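Alginate lyase (PDB 6KCW) cleaves alginate as a bacterial polysaccharide lyase of family 36. Local coordinates at residues Ile8-Tyr13 / Tyr231-Val236. Sequence-based numbering, arbitrary orientation.
Sequences INWNNY and YYDNLV. With CA (calcium ion), chain C.
Trp10 lays the edge of its six-membered ring against strand 231-236. With chi1 at -63°, CG lies anti to the carbonyl carbon and the indole lies beside the strand. Along the ring, CE3 comes 3.9 Å from Asp233 OD1, CZ3 meets Asp233 CA at 3.6 Å close to the ring plane, an edge contact, and CH2 passes Leu235 CB at 3.9 Å. One face carries Ile8 CG2, offset toward the rim, while Tyr18 meets the indole edge-to-face. Replacing Trp10 by alanine removes the whole indole, which is likely to open a gap beside Asp233 CA and Leu235 CB and leave Ile8 CG2 without its ring face. Where strand 5-8 ends, Ile8 and Leu235 form an antiparallel hydrogen-bonded pair: the N-H...O angle is 161° from Ile8 N to Leu235 O, whereas the return bond from Leu235 N to Ile8 O is more bent, at 141°. The pair joins strand 5-8 to strand 228-241 within what is probably a jelly-roll beta-sandwich, as in concanavalin A-like lyases. Immediately beyond it, a calcium ion ties loop to strand: Asn9 O and Asn11 OD1 each bind at 2.2 Å, while Asp233 chelates through both carboxylate oxygens, OD1 at 2.5 Å and OD2 at 2.7 Å. Gly43 O and two waters complete the shell. The 3.0 Å approach of Asn9 O to Asp233 OD1 reflects their shared metal.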
loop_
_atom_site.group_PDB
_atom_site.type_symbol
_atom_site.label_atom_id
_atom_site.label_comp_id
_atom_site.label_asym_id
_atom_site.label_seq_id
_atom_site.Cartn_x
_atom_site.Cartn_y
_atom_site.Cartn_z
ATOM N N ILE A 8 -12.581 -8.897 4.041
ATOM C CA ILE A 8 -11.830 -10.136 3.944
ATOM C C ILE A 8 -11.002 -10.237 5.215
ATOM O O ILE A 8 -10.099 -9.425 5.434
ATOM C CB ILE A 8 -10.925 -10.178 2.695
ATOM C CG1 ILE A 8 -11.684 -9.696 1.449
ATOM C CG2 ILE A 8 -10.409 -11.592 2.459
ATOM C CD1 ILE A 8 -10.817 -9.437 0.217
ATOM N N ASN A 9 -11.312 -11.214 6.060
ATOM C CA ASN A 9 -10.515 -11.467 7.250
ATOM C C ASN A 9 -9.875 -12.838 7.228
ATOM O O ASN A 9 -9.226 -13.221 8.210
ATOM C CB ASN A 9 -11.357 -11.318 8.522
ATOM C CG ASN A 9 -12.605 -12.179 8.497
ATOM O OD1 ASN A 9 -12.734 -13.091 7.674
ATOM N ND2 ASN A 9 -13.540 -11.884 9.391
ATOM N N TRP A 10 -10.069 -13.602 6.158
ATOM C CA TRP A 10 -9.356 -14.857 5.944
ATOM C C TRP A 10 -9.604 -15.859 7.067
ATOM O O TRP A 10 -8.802 -16.774 7.279
ATOM C CB TRP A 10 -7.854 -14.596 5.767
ATOM C CG TRP A 10 -7.566 -13.756 4.553
ATOM C CD1 TRP A 10 -7.531 -14.183 3.257
ATOM C CD2 TRP A 10 -7.284 -12.350 4.519
ATOM N NE1 TRP A 10 -7.244 -13.138 2.421
ATOM C CE2 TRP A 10 -7.083 -11.999 3.166
ATOM C CE3 TRP A 10 -7.181 -11.353 5.497
ATOM C CZ2 TRP A 10 -6.794 -10.695 2.764
ATOM C CZ3 TRP A 10 -6.887 -10.056 5.095
ATOM C CH2 TRP A 10 -6.700 -9.742 3.740
ATOM N N ASN A 11 -10.710 -15.700 7.799
ATOM C CA ASN A 11 -10.999 -16.587 8.920
ATOM C C ASN A 11 -11.673 -17.883 8.494
ATOM O O ASN A 11 -11.644 -18.863 9.247
ATOM C CB ASN A 11 -11.859 -15.854 9.936
ATOM C CG ASN A 11 -11.069 -14.853 10.712
ATOM O OD1 ASN A 11 -9.859 -14.753 10.530
ATOM N ND2 ASN A 11 -11.737 -14.093 11.577
ATOM N N ASN A 12 -12.285 -17.899 7.319
ATOM C CA ASN A 12 -12.818 -19.105 6.709
ATOM C C ASN A 12 -11.748 -19.928 6.004
ATOM O O ASN A 12 -12.082 -20.950 5.398
ATOM C CB ASN A 12 -13.909 -18.731 5.706
ATOM C CG ASN A 12 -13.398 -17.794 4.609
ATOM O OD1 ASN A 12 -12.654 -16.834 4.870
ATOM N ND2 ASN A 12 -13.797 -18.075 3.375
ATOM N N TYR A 13 -10.485 -19.517 6.055
ATOM C CA TYR A 13 -9.431 -20.221 5.343
ATOM C C TYR A 13 -8.665 -21.135 6.276
ATOM O O TYR A 13 -8.476 -20.828 7.460
ATOM C CB TYR A 13 -8.448 -19.258 4.669
ATOM C CG TYR A 13 -8.963 -18.795 3.349
ATOM C CD1 TYR A 13 -8.830 -19.593 2.213
ATOM C CD2 TYR A 13 -9.624 -17.577 3.239
ATOM C CE1 TYR A 13 -9.326 -19.183 0.997
ATOM C CE2 TYR A 13 -10.132 -17.159 2.038
ATOM C CZ TYR A 13 -9.974 -17.962 0.915
ATOM O OH TYR A 13 -10.487 -17.532 -0.283
ATOM N N TYR A 231 2.293 -10.125 7.773
ATOM C CA TYR A 231 0.959 -10.683 7.934
ATOM C C TYR A 231 -0.085 -9.575 7.901
ATOM O O TYR A 231 0.018 -8.596 8.646
ATOM C CB TYR A 231 0.856 -11.455 9.243
ATOM C CG TYR A 231 1.903 -12.534 9.445
ATOM C CD1 TYR A 231 3.164 -12.223 9.944
ATOM C CD2 TYR A 231 1.622 -13.863 9.167
ATOM C CE1 TYR A 231 4.111 -13.209 10.153
ATOM C CE2 TYR A 231 2.563 -14.851 9.376
ATOM C CZ TYR A 231 3.799 -14.514 9.868
ATOM O OH TYR A 231 4.732 -15.490 10.069
ATOM N N TYR A 232 -1.095 -9.743 7.053
ATOM C CA TYR A 232 -2.234 -8.843 6.969
ATOM C C TYR A 232 -3.505 -9.538 7.456
ATOM O O TYR A 232 -3.622 -10.768 7.429
ATOM C CB TYR A 232 -2.426 -8.342 5.530
ATOM C CG TYR A 232 -1.175 -7.738 4.917
ATOM C CD1 TYR A 232 -0.776 -6.442 5.236
ATOM C CD2 TYR A 232 -0.395 -8.458 4.014
ATOM C CE1 TYR A 232 0.363 -5.886 4.674
ATOM C CE2 TYR A 232 0.743 -7.913 3.467
ATOM C CZ TYR A 232 1.115 -6.622 3.798
ATOM O OH TYR A 232 2.246 -6.066 3.255
ATOM N N ASP A 233 -4.476 -8.730 7.884
ATOM C CA ASP A 233 -5.745 -9.258 8.364
ATOM C C ASP A 233 -6.812 -8.173 8.288
ATOM O O ASP A 233 -6.511 -6.972 8.298
ATOM C CB ASP A 233 -5.621 -9.770 9.803
ATOM C CG ASP A 233 -6.641 -10.840 10.133
ATOM O OD1 ASP A 233 -7.631 -10.968 9.378
ATOM O OD2 ASP A 233 -6.440 -11.551 11.147
ATOM N N ASN A 234 -8.069 -8.620 8.203
ATOM C CA ASN A 234 -9.231 -7.775 8.473
ATOM C C ASN A 234 -9.334 -6.601 7.501
ATOM O O ASN A 234 -9.547 -5.454 7.905
ATOM C CB ASN A 234 -9.204 -7.278 9.919
ATOM C CG ASN A 234 -9.287 -8.412 10.923
ATOM O OD1 ASN A 234 -10.138 -9.288 10.804
ATOM N ND2 ASN A 234 -8.395 -8.410 11.906
ATOM N N LEU A 235 -9.217 -6.896 6.206
ATOM C CA LEU A 235 -9.275 -5.868 5.178
ATOM C C LEU A 235 -10.716 -5.445 4.935
ATOM O O LEU A 235 -11.556 -6.274 4.575
ATOM C CB LEU A 235 -8.658 -6.376 3.875
ATOM C CG LEU A 235 -8.864 -5.401 2.707
ATOM C CD1 LEU A 235 -8.064 -4.110 2.897
ATOM C CD2 LEU A 235 -8.532 -6.051 1.385
ATOM N N VAL A 236 -11.000 -4.156 5.104
ATOM C CA VAL A 236 -12.316 -3.594 4.803
ATOM C C VAL A 236 -12.116 -2.450 3.819
ATOM O O VAL A 236 -11.477 -1.442 4.142
ATOM C CB VAL A 236 -13.058 -3.124 6.062
ATOM C CG1 VAL A 236 -14.419 -2.571 5.684
ATOM C CG2 VAL A 236 -13.213 -4.281 7.038
HETATM CA CA CA C . -8.340 -13.185 10.232
HETATM O O HOH W 1 -12.975 -8.869 10.758
HETATM O O HOH W 2 -8.277 -14.223 12.090
HETATM O O HOH W 3 -10.104 -11.589 11.447
#